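Local atomic coordinates of uncharacterized protein DUF2179 (Eubacterium ventriosum, PDB entry 3HLU), a protein that is of unknown function but belongs to the YitT membrane-protein family, this chain being its C-terminal DUF2179 domain, probably GlnB-like in fold. Residues 8-13 with 49-54; 19-24 with 64-69. All blocks are in the same frame, centred on the assembly; numbering follows the deposited sequence.

Contact 1. Residues 8-13 with 49-54; sequences QTMVYI and VIMCVM
Val-11 and Met-54 meet on the face of the sheet that carries Thr-9, Val-11, Cys-52 and Ile-13: the terminal methyl CE of the selenomethionine Met-54 lies 3.5 Å from CB of Val-11, the two side chains running nearly at right angles. CG of Met-54 stands between the backbone N and the carbonyl carbon (chi1 76°), and a bend at the last torsion carries CE diagonally to the neighbouring strand. Farther along this face CB of Ile-13 is 4.1 Å from CB of Ile-50. Beta-branched residues suit these places, being compact and at ease in an extended backbone; helix 18-28 covers this end of the face, with Met-25 on Ile-13 and Ala-22 on Ile-50. These are the two central strands of an antiparallel four-stranded sheet with helices on one side, an alpha-beta half sandwich, in which 74-77 flanks 9-14 and 34-40 flanks 48-54. On the other face the selenium-bearing ends of Met-10 and Met-51 lie side by side, though their exact placing is doubtful, and CG1 of Val-49 comes to the edge of the Tyr-12 ring, 3.8 Å from CD2. SE of Met-51 approaches the same ring obliquely, 5.4 Å from its centroid, a Met-aromatic contact. The phenol OH of Tyr-12 is hydrogen-bonded to Ser-78 of the second subunit. Between the faces, backbone bonds pair Thr-9 with Met-54, Val-11 with Cys-52 and Ile-13 with Ile-50. The bond from Thr-9 N to Met-54 O is nearly straight (2.8 Å, 172°), whereas that from Val-11 N to Cys-52 O is weak.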
ATOM      1  N   GLN A   8      -6.376 -13.016 -12.630  1.00115.64           N
ATOM      2  CA  GLN A   8      -6.270 -11.562 -12.537  1.00111.20           C
ATOM      3  C   GLN A   8      -6.385 -11.105 -11.083  1.00109.57           C
ATOM      4  O   GLN A   8      -7.396 -11.364 -10.422  1.00108.16           O
ATOM      5  CB  GLN A   8      -7.304 -10.853 -13.427  1.00107.58           C
ATOM      6  CG  GLN A   8      -6.797 -10.564 -14.838  1.00108.47           C
ATOM      7  CD  GLN A   8      -7.659  -9.562 -15.583  1.00109.75           C
ATOM      8  OE1 GLN A   8      -8.865  -9.771 -15.766  1.00108.74           O
ATOM      9  NE2 GLN A   8      -7.041  -8.464 -16.026  1.00101.64           N
ATOM     10  N   THR A   9      -5.337 -10.424 -10.604  1.00107.90           N
ATOM     11  CA  THR A   9      -5.259  -9.923  -9.224  1.00103.52           C
ATOM     12  C   THR A   9      -4.910  -8.422  -9.122  1.00 97.63           C
ATOM     13  O   THR A   9      -4.172  -7.884  -9.955  1.00 95.46           O
ATOM     14  CB  THR A   9      -4.262 -10.748  -8.387  1.00104.07           C
ATOM     15  OG1 THR A   9      -4.171 -10.188  -7.065  1.00103.31           O
ATOM     16  CG2 THR A   9      -2.871 -10.793  -9.077  1.00 99.75           C
HETATM   17  N   MSE A  10      -5.454  -7.759  -8.097  1.00 96.00           N
HETATM   18  CA  MSE A  10      -5.335  -6.304  -7.918  1.00 92.51           C
HETATM   19  C   MSE A  10      -4.029  -5.922  -7.219  1.00 91.85           C
HETATM   20  O   MSE A  10      -3.618  -6.578  -6.253  1.00 91.11           O
HETATM   21  CB  MSE A  10      -6.514  -5.778  -7.103  1.00 89.04           C
HETATM   22  CG  MSE A  10      -6.227  -4.477  -6.418  1.00 87.68           C
HETATM   23 SE   MSE A  10      -6.550  -2.997  -7.637  0.58110.56          SE
HETATM   24  CE  MSE A  10      -8.369  -2.624  -7.010  1.00101.04           C
ATOM     25  N   VAL A  11      -3.380  -4.861  -7.693  1.00 85.26           N
ATOM     26  CA  VAL A  11      -2.053  -4.528  -7.193  1.00 81.69           C
ATOM     27  C   VAL A  11      -1.853  -3.058  -6.888  1.00 79.11           C
ATOM     28  O   VAL A  11      -2.229  -2.193  -7.653  1.00 77.71           O
ATOM     29  CB  VAL A  11      -0.965  -4.997  -8.158  1.00 80.62           C
ATOM     30  CG1 VAL A  11       0.367  -4.392  -7.792  1.00 77.93           C
ATOM     31  CG2 VAL A  11      -0.888  -6.499  -8.137  1.00 84.38           C
ATOM     32  N   TYR A  12      -1.245  -2.781  -5.750  1.00 79.41           N
ATOM     33  CA  TYR A  12      -0.883  -1.413  -5.433  1.00 78.31           C
ATOM     34  C   TYR A  12       0.632  -1.268  -5.470  1.00 76.35           C
ATOM     35  O   TYR A  12       1.362  -2.110  -4.975  1.00 76.12           O
ATOM     36  CB  TYR A  12      -1.447  -1.007  -4.076  1.00 76.25           C
ATOM     37  CG  TYR A  12      -2.917  -1.336  -3.916  1.00 78.55           C
ATOM     38  CD1 TYR A  12      -3.318  -2.563  -3.411  1.00 80.12           C
ATOM     39  CD2 TYR A  12      -3.904  -0.417  -4.266  1.00 80.52           C
ATOM     40  CE1 TYR A  12      -4.660  -2.867  -3.257  1.00 84.03           C
ATOM     41  CE2 TYR A  12      -5.250  -0.714  -4.113  1.00 81.80           C
ATOM     42  CZ  TYR A  12      -5.619  -1.942  -3.607  1.00 83.99           C
ATOM     43  OH  TYR A  12      -6.953  -2.265  -3.463  1.00 89.13           O
ATOM     44  N   ILE A  13       1.101  -0.208  -6.100  1.00 74.32           N
ATOM     45  CA  ILE A  13       2.515   0.011  -6.183  1.00 73.53           C
ATOM     46  C   ILE A  13       2.804   1.290  -5.446  1.00 75.24           C
ATOM     47  O   ILE A  13       2.261   2.340  -5.788  1.00 72.27           O
ATOM     48  CB  ILE A  13       2.965   0.131  -7.636  1.00 73.56           C
ATOM     49  CG1 ILE A  13       2.725  -1.190  -8.357  1.00 73.47           C
ATOM     50  CG2 ILE A  13       4.432   0.560  -7.728  1.00 69.30           C
ATOM     51  CD1 ILE A  13       2.970  -1.109  -9.836  1.00 73.76           C
ATOM     52  N   VAL A  49      -0.983   6.315  -4.965  1.00 85.03           N
ATOM     53  CA  VAL A  49      -0.630   4.937  -5.161  1.00 82.87           C
ATOM     54  C   VAL A  49      -1.057   4.541  -6.574  1.00 82.50           C
ATOM     55  O   VAL A  49      -2.065   5.027  -7.062  1.00 84.72           O
ATOM     56  CB  VAL A  49      -1.328   4.098  -4.063  1.00 81.73           C
ATOM     57  CG1 VAL A  49      -1.654   2.689  -4.529  1.00 80.36           C
ATOM     58  CG2 VAL A  49      -0.493   4.107  -2.798  1.00 74.70           C
ATOM     59  N   ILE A  50      -0.272   3.700  -7.245  1.00 79.07           N
ATOM     60  CA  ILE A  50      -0.696   3.126  -8.522  1.00 80.26           C
ATOM     61  C   ILE A  50      -1.499   1.849  -8.294  1.00 78.65           C
ATOM     62  O   ILE A  50      -1.014   0.898  -7.690  1.00 77.65           O
ATOM     63  CB  ILE A  50       0.494   2.779  -9.458  1.00 77.92           C
ATOM     64  CG1 ILE A  50       1.381   3.985  -9.715  1.00 75.08           C
ATOM     65  CG2 ILE A  50       0.001   2.226 -10.777  1.00 74.45           C
ATOM     66  CD1 ILE A  50       2.644   3.621 -10.435  1.00 74.78           C
HETATM   67  N   MSE A  51      -2.733   1.836  -8.789  1.00 83.09           N
HETATM   68  CA  MSE A  51      -3.555   0.637  -8.782  1.00 83.61           C
HETATM   69  C   MSE A  51      -3.626  -0.011 -10.167  1.00 84.03           C
HETATM   70  O   MSE A  51      -3.797   0.659 -11.178  1.00 83.79           O
HETATM   71  CB  MSE A  51      -4.949   0.963  -8.282  1.00 85.74           C
HETATM   72  CG  MSE A  51      -5.953  -0.136  -8.526  1.00 89.14           C
HETATM   73 SE   MSE A  51      -7.588   0.349  -7.596  0.41110.05          SE
HETATM   74  CE  MSE A  51      -7.240   2.272  -7.340  1.00 88.47           C
ATOM     75  N   CYS A  52      -3.495  -1.325 -10.212  1.00 82.10           N
ATOM     76  CA  CYS A  52      -3.496  -2.007 -11.474  1.00 81.37           C
ATOM     77  C   CYS A  52      -3.930  -3.450 -11.277  1.00 85.86           C
ATOM     78  O   CYS A  52      -3.385  -4.161 -10.441  1.00 86.77           O
ATOM     79  CB  CYS A  52      -2.107  -1.935 -12.098  1.00 81.03           C
ATOM     80  SG  CYS A  52      -1.992  -2.655 -13.755  1.00 84.69           S
ATOM     81  N   VAL A  53      -4.934  -3.871 -12.039  1.00 87.96           N
ATOM     82  CA  VAL A  53      -5.333  -5.270 -12.059  1.00 89.57           C
ATOM     83  C   VAL A  53      -4.557  -5.959 -13.161  1.00 90.10           C
ATOM     84  O   VAL A  53      -4.371  -5.400 -14.240  1.00 90.27           O
ATOM     85  CB  VAL A  53      -6.830  -5.430 -12.314  1.00 90.85           C
ATOM     86  CG1 VAL A  53      -7.631  -4.702 -11.242  1.00 88.89           C
ATOM     87  CG2 VAL A  53      -7.185  -4.896 -13.698  1.00 98.34           C
HETATM   88  N   MSE A  54      -4.092  -7.167 -12.881  1.00 94.53           N
HETATM   89  CA  MSE A  54      -3.175  -7.829 -13.786  1.00 95.84           C
HETATM   90  C   MSE A  54      -2.949  -9.282 -13.397  1.00 98.17           C
HETATM   91  O   MSE A  54      -3.198  -9.678 -12.267  1.00 97.23           O
HETATM   92  CB  MSE A  54      -1.842  -7.088 -13.790  1.00 94.03           C
HETATM   93  CG  MSE A  54      -1.006  -7.353 -12.544  1.00 99.04           C
HETATM   94 SE   MSE A  54       0.671  -6.320 -12.450  1.00122.27          SE
HETATM   95  CE  MSE A  54       0.018  -4.713 -11.529  1.00 98.53           C
TER

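Contact 2. Residues 19-24 with 64-69; sequences KIIADR and NLLKEV
Arg-24 reaches across to Glu-68 in a salt bridge whose hydrogen bond, from NH2 to OE2, is long and weak at 3.3 Å. The guanidinium and carboxylate planes stand 85° apart, so the two groups do not meet as a flat, two-pronged pair; CD of Glu-68 lies at the guanidinium edge, in its plane. NH2 has a second acidic partner in Glu-28, and the positive charge is thus probably shared between two carboxylates. A long arginine suits this place because its flat head can bond at its edge while resting on carbon: CD1 of Leu-65 sits over the centre of one guanidinium face, 3.6 Å from CZ. The bend at chi3 (57°) turns the head of Arg-24 across Leu-65, and CG2 of Val-69 comes 3.6 Å from NH1. With an alanine here, Glu-68 and Glu-28 would probably lose their shared cationic partner, and the CD1 methyl of Leu-65 the flat group that rests on it. Inward from the salt bridge the contact becomes apolar. CD1 of Ile-21 meets CD2 of Leu-66 at 3.5 Å, the side chains crossing at about a right angle, while CG1 of Ile-21 lies 3.8 Å from CG1 of Val-69. That same Val-69 methyl also touches CG2 of the more exposed Ile-20. Branched side chains suit the seam, offering several methyls for such contacts, and Ile-21 continues inward to Ile-50 of the sheet. Leu-66 also packs on Ala-41 of the second subunit. Helix 18-28 thereby meets residues 64-69, on the second helix of the same side of an alpha-beta half sandwich.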
ATOM      1  N   LYS A  19       5.026   8.393 -10.981  1.00 84.79           N
ATOM      2  CA  LYS A  19       4.627   8.941 -12.278  1.00 84.80           C
ATOM      3  C   LYS A  19       5.449   8.348 -13.434  1.00 84.58           C
ATOM      4  O   LYS A  19       4.918   7.933 -14.458  1.00 82.09           O
ATOM      5  CB  LYS A  19       4.716  10.468 -12.306  1.00 88.10           C
ATOM      6  CG  LYS A  19       4.437  11.008 -13.710  1.00 97.72           C
ATOM      7  CD  LYS A  19       4.654  12.515 -13.891  1.00102.14           C
ATOM      8  CE  LYS A  19       4.290  12.912 -15.331  1.00105.59           C
ATOM      9  NZ  LYS A  19       4.148  14.390 -15.527  1.00111.85           N
ATOM     10  N   ILE A  20       6.758   8.308 -13.261  1.00 88.10           N
ATOM     11  CA  ILE A  20       7.631   7.608 -14.199  1.00 87.85           C
ATOM     12  C   ILE A  20       7.260   6.127 -14.381  1.00 84.70           C
ATOM     13  O   ILE A  20       7.163   5.630 -15.500  1.00 84.00           O
ATOM     14  CB  ILE A  20       9.090   7.709 -13.739  1.00 86.37           C
ATOM     15  CG1 ILE A  20       9.499   9.184 -13.643  1.00 91.33           C
ATOM     16  CG2 ILE A  20       9.991   6.962 -14.677  1.00 83.49           C
ATOM     17  CD1 ILE A  20      10.858   9.397 -13.006  1.00 96.00           C
ATOM     18  N   ILE A  21       7.059   5.420 -13.272  1.00 84.41           N
ATOM     19  CA  ILE A  21       6.672   4.015 -13.342  1.00 83.71           C
ATOM     20  C   ILE A  21       5.358   3.813 -14.074  1.00 80.12           C
ATOM     21  O   ILE A  21       5.231   2.914 -14.895  1.00 78.91           O
ATOM     22  CB  ILE A  21       6.529   3.386 -11.952  1.00 80.96           C
ATOM     23  CG1 ILE A  21       7.890   3.307 -11.269  1.00 81.25           C
ATOM     24  CG2 ILE A  21       5.911   1.995 -12.071  1.00 75.75           C
ATOM     25  CD1 ILE A  21       7.832   2.747  -9.870  1.00 78.84           C
ATOM     26  N   ALA A  22       4.372   4.642 -13.745  1.00 80.99           N
ATOM     27  CA  ALA A  22       3.058   4.554 -14.357  1.00 79.40           C
ATOM     28  C   ALA A  22       3.139   4.766 -15.855  1.00 82.20           C
ATOM     29  O   ALA A  22       2.467   4.071 -16.603  1.00 84.21           O
ATOM     30  CB  ALA A  22       2.112   5.547 -13.737  1.00 75.53           C
ATOM     31  N   ASP A  23       3.967   5.709 -16.301  1.00 82.03           N
ATOM     32  CA  ASP A  23       4.077   5.985 -17.730  1.00 84.76           C
ATOM     33  C   ASP A  23       4.699   4.813 -18.479  1.00 85.63           C
ATOM     34  O   ASP A  23       4.184   4.394 -19.511  1.00 86.20           O
ATOM     35  CB  ASP A  23       4.846   7.289 -18.010  1.00 89.27           C
ATOM     36  CG  ASP A  23       4.024   8.554 -17.673  1.00 95.15           C
ATOM     37  OD1 ASP A  23       2.784   8.450 -17.448  1.00 91.18           O
ATOM     38  OD2 ASP A  23       4.633   9.658 -17.622  1.00 98.33           O
ATOM     39  N   ARG A  24       5.795   4.279 -17.951  1.00 84.52           N
ATOM     40  CA  ARG A  24       6.463   3.150 -18.584  1.00 85.39           C
ATOM     41  C   ARG A  24       5.608   1.889 -18.563  1.00 83.87           C
ATOM     42  O   ARG A  24       5.758   1.015 -19.414  1.00 84.96           O
ATOM     43  CB  ARG A  24       7.815   2.876 -17.927  1.00 85.30           C
ATOM     44  CG  ARG A  24       8.824   3.987 -18.115  1.00 89.36           C
ATOM     45  CD  ARG A  24      10.221   3.559 -17.671  1.00 91.16           C
ATOM     46  NE  ARG A  24      10.690   2.362 -18.372  1.00 95.41           N
ATOM     47  CZ  ARG A  24      11.834   1.732 -18.099  1.00100.26           C
ATOM     48  NH1 ARG A  24      12.633   2.182 -17.139  1.00102.13           N
ATOM     49  NH2 ARG A  24      12.182   0.647 -18.780  1.00 98.96           N
ATOM     50  N   ASN A  64      10.372  -6.077 -12.635  1.00 84.79           N
ATOM     51  CA  ASN A  64      11.644  -5.798 -13.285  1.00 85.77           C
ATOM     52  C   ASN A  64      11.751  -4.361 -13.718  1.00 84.83           C
ATOM     53  O   ASN A  64      12.836  -3.793 -13.831  1.00 88.22           O
ATOM     54  CB  ASN A  64      11.856  -6.740 -14.462  1.00 87.97           C
ATOM     55  CG  ASN A  64      12.204  -8.151 -13.999  1.00 94.52           C
ATOM     56  OD1 ASN A  64      12.408  -8.387 -12.800  1.00 89.38           O
ATOM     57  ND2 ASN A  64      12.263  -9.096 -14.935  1.00 97.13           N
ATOM     58  N   LEU A  65      10.602  -3.759 -13.935  1.00 83.10           N
ATOM     59  CA  LEU A  65      10.559  -2.372 -14.296  1.00 81.34           C
ATOM     60  C   LEU A  65      10.851  -1.534 -13.060  1.00 82.25           C
ATOM     61  O   LEU A  65      11.420  -0.452 -13.152  1.00 83.19           O
ATOM     62  CB  LEU A  65       9.182  -2.078 -14.863  1.00 84.18           C
ATOM     63  CG  LEU A  65       8.662  -0.652 -14.854  1.00 85.50           C
ATOM     64  CD1 LEU A  65       9.515   0.215 -15.753  1.00 88.24           C
ATOM     65  CD2 LEU A  65       7.216  -0.668 -15.316  1.00 83.58           C
ATOM     66  N   LEU A  66      10.472  -2.046 -11.897  1.00 81.11           N
ATOM     67  CA  LEU A  66      10.717  -1.338 -10.650  1.00 80.81           C
ATOM     68  C   LEU A  66      12.205  -1.246 -10.388  1.00 82.95           C
ATOM     69  O   LEU A  66      12.735  -0.177 -10.069  1.00 82.67           O
ATOM     70  CB  LEU A  66      10.062  -2.069  -9.493  1.00 78.71           C
ATOM     71  CG  LEU A  66       8.544  -2.108  -9.503  1.00 79.03           C
ATOM     72  CD1 LEU A  66       7.991  -2.678  -8.190  1.00 74.40           C
ATOM     73  CD2 LEU A  66       8.045  -0.697  -9.779  1.00 74.57           C
ATOM     74  N   LYS A  67      12.871  -2.390 -10.512  1.00 83.60           N
ATOM     75  CA  LYS A  67      14.315  -2.458 -10.360  1.00 84.28           C
ATOM     76  C   LYS A  67      14.955  -1.357 -11.188  1.00 87.73           C
ATOM     77  O   LYS A  67      15.934  -0.730 -10.791  1.00 90.73           O
ATOM     78  CB  LYS A  67      14.820  -3.826 -10.804  1.00 82.03           C
ATOM     79  CG  LYS A  67      14.367  -4.959  -9.877  1.00 84.33           C
ATOM     80  CD  LYS A  67      14.666  -6.351 -10.430  1.00 81.31           C
ATOM     81  CE  LYS A  67      13.862  -7.398  -9.677  1.00 83.67           C
ATOM     82  NZ  LYS A  67      13.903  -8.760 -10.283  1.00 86.13           N
ATOM     83  N   GLU A  68      14.357  -1.097 -12.336  1.00 87.39           N
ATOM     84  CA  GLU A  68      14.935  -0.193 -13.302  1.00 89.10           C
ATOM     85  C   GLU A  68      14.689   1.280 -12.969  1.00 90.20           C
ATOM     86  O   GLU A  68      15.302   2.158 -13.561  1.00 94.49           O
ATOM     87  CB  GLU A  68      14.363  -0.539 -14.676  1.00 93.05           C
ATOM     88  CG  GLU A  68      14.961   0.207 -15.853  1.00 99.69           C
ATOM     89  CD  GLU A  68      14.930  -0.631 -17.142  1.00107.46           C
ATOM     90  OE1 GLU A  68      14.474  -1.809 -17.097  1.00102.82           O
ATOM     91  OE2 GLU A  68      15.379  -0.109 -18.194  1.00109.13           O
ATOM     92  N   VAL A  69      13.801   1.564 -12.025  1.00 87.28           N
ATOM     93  CA  VAL A  69      13.371   2.945 -11.828  1.00 85.81           C
ATOM     94  C   VAL A  69      13.477   3.386 -10.389  1.00 88.07           C
ATOM     95  O   VAL A  69      13.998   4.469 -10.106  1.00 90.04           O
ATOM     96  CB  VAL A  69      11.912   3.133 -12.234  1.00 84.19           C
ATOM     97  CG1 VAL A  69      11.450   4.536 -11.894  1.00 82.86           C
ATOM     98  CG2 VAL A  69      11.740   2.844 -13.694  1.00 87.74           C
TER

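The two contacts build successive layers of one small domain: contact 1 joins the central strands of the sheet, and contact 2 joins the helices that follow those strands in the chain, 18-28 after 9-14 and 56-67 after 48-54. Their segments therefore alternate along the sequence, and their centres lie about 14 Å apart. Ile-50 connects them directly, its CD1 lying 3.9 Å from CB of Ala-22 and 4.0 Å from CG2 of Ile-21, so the sheet and the helix pair share one apolar core. Both also reach the second subunit, contact 1 through Tyr-12 and Val-49, contact 2 through Leu-66 and Lys-67.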